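Local coordinates for DNA replication protein DnaC (Aquifex aeolicus, PDB 3ECC) that probably acts as an ATP-binding helicase loader in the initiation of bacterial DNA replication, at residues Lys76-Ile79 and Phe80-His84. Numbering follows the deposited sequence.
Sequences KDLI and FRLKH
Leu78 and Leu82, one turn apart on a continuous alpha helix, set their side chains side by side and pointing the same way, CG of Leu78 lying 4.0 Å from CD1 of Leu82. Both residues are buried, and the backbone beneath them is joined by a helical bond: Leu82 N donates to Leu78 O at 3.1 Å with a nearly straight N-H...O angle of 173°. The next i to i+4 bond, from Lys83 N to Ile79 O, measures 2.9 Å, its donor lying nearly along the C=O axis.

The solvent side is looser. Here Asp77 OD2 faces Arg81 NH2 at 3.7 Å, a long salt bridge, with the carboxylate and guanidinium planes turned 72° against each other; OD2 is equally far from NE, and the length and the steep angle between the planes mark a loose electrostatic pairing. With chi1 at -86°, Arg81 sets CG beside its backbone N, over the preceding turn, and this together with a bend further out at chi3 brings the guanidinium toward the acid. On another exposed strip, the Phe80 ring runs alongside the aliphatic part of Lys76, CE2 being 3.8 Å from CG, while the extended lysine carries its ammonium away from the ring. Beneath this pair, Phe80 N gives Lys76 O a bond of 3.0 Å.

The helix, 75-86, directly follows strand 71-74, an outermost strand of the parallel sheet in this P-loop NTPase fold, and the Asp77 amide donates a hydrogen bond to the Asp74 carboxylate at the junction. Leu78 rests on Phe73 of that strand and on Phe94 of helix 93-99, which Leu82 also touches, whereas Ile79 packs on Trp117 and Ile122 of helix 116-131, and Leu82 reaches Ile125 of the same helix.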
# COMPACT_ATOMS: atom_id res chain seq x y z
N LYS A 76 -1.03 3.92 10.27
CA LYS A 76 -1.35 4.33 11.63
C LYS A 76 -1.53 5.85 11.69
O LYS A 76 -2.46 6.34 12.33
CB LYS A 76 -0.28 3.86 12.60
CG LYS A 76 -0.83 3.28 13.86
CD LYS A 76 0.14 2.29 14.46
CE LYS A 76 -0.50 1.60 15.65
NZ LYS A 76 0.20 0.32 16.01
N ASP A 77 -0.64 6.57 11.01
CA ASP A 77 -0.72 8.03 10.93
C ASP A 77 -2.00 8.49 10.25
O ASP A 77 -2.60 9.47 10.68
CB ASP A 77 0.51 8.61 10.20
CG ASP A 77 0.43 10.11 10.03
OD1 ASP A 77 0.28 10.81 11.04
OD2 ASP A 77 0.50 10.58 8.88
N LEU A 78 -2.41 7.79 9.19
CA LEU A 78 -3.66 8.13 8.49
C LEU A 78 -4.87 7.89 9.37
O LEU A 78 -5.79 8.70 9.41
CB LEU A 78 -3.79 7.35 7.18
CG LEU A 78 -5.05 7.61 6.32
CD1 LEU A 78 -5.12 9.05 5.81
CD2 LEU A 78 -5.11 6.64 5.16
N ILE A 79 -4.85 6.78 10.11
CA ILE A 79 -5.95 6.39 10.98
C ILE A 79 -6.14 7.34 12.16
O ILE A 79 -7.25 7.76 12.44
CB ILE A 79 -5.80 4.93 11.44
CG1 ILE A 79 -6.26 4.00 10.32
CG2 ILE A 79 -6.58 4.66 12.72
CD1 ILE A 79 -5.65 2.64 10.39
N PHE A 80 -5.04 7.70 12.83
CA PHE A 80 -5.08 8.66 13.95
C PHE A 80 -5.58 10.05 13.50
O PHE A 80 -6.30 10.72 14.24
CB PHE A 80 -3.71 8.80 14.64
CG PHE A 80 -3.37 7.67 15.57
CD1 PHE A 80 -4.25 7.29 16.58
CD2 PHE A 80 -2.15 7.01 15.47
CE1 PHE A 80 -3.93 6.24 17.45
CE2 PHE A 80 -1.83 5.96 16.33
CZ PHE A 80 -2.72 5.58 17.32
N ARG A 81 -5.17 10.47 12.31
CA ARG A 81 -5.63 11.73 11.74
C ARG A 81 -7.14 11.71 11.58
O ARG A 81 -7.85 12.55 12.13
CB ARG A 81 -5.00 11.97 10.37
CG ARG A 81 -3.65 12.63 10.39
CD ARG A 81 -3.44 13.35 9.08
NE ARG A 81 -2.06 13.29 8.62
CZ ARG A 81 -1.62 13.83 7.49
NH1 ARG A 81 -2.47 14.47 6.69
NH2 ARG A 81 -0.34 13.72 7.14
N LEU A 82 -7.62 10.73 10.81
CA LEU A 82 -9.04 10.60 10.51
C LEU A 82 -9.89 10.44 11.76
O LEU A 82 -10.87 11.16 11.92
CB LEU A 82 -9.28 9.43 9.57
CG LEU A 82 -8.85 9.65 8.12
CD1 LEU A 82 -8.82 8.32 7.37
CD2 LEU A 82 -9.74 10.66 7.40
N LYS A 83 -9.52 9.51 12.64
CA LYS A 83 -10.30 9.28 13.87
C LYS A 83 -10.55 10.58 14.63
O LYS A 83 -11.60 10.74 15.26
CB LYS A 83 -9.66 8.25 14.79
CG LYS A 83 -10.61 7.72 15.84
CD LYS A 83 -9.94 7.63 17.20
CE LYS A 83 -10.86 6.96 18.23
NZ LYS A 83 -10.15 6.65 19.52
N HIS A 84 -9.59 11.50 14.55
CA HIS A 84 -9.73 12.80 15.20
C HIS A 84 -10.81 13.67 14.55
O HIS A 84 -11.74 14.11 15.23
CB HIS A 84 -8.40 13.55 15.27
CG HIS A 84 -8.53 14.93 15.83
ND1 HIS A 84 -8.34 16.07 15.08
CD2 HIS A 84 -8.93 15.35 17.05
CE1 HIS A 84 -8.56 17.13 15.83
NE2 HIS A 84 -8.92 16.72 17.03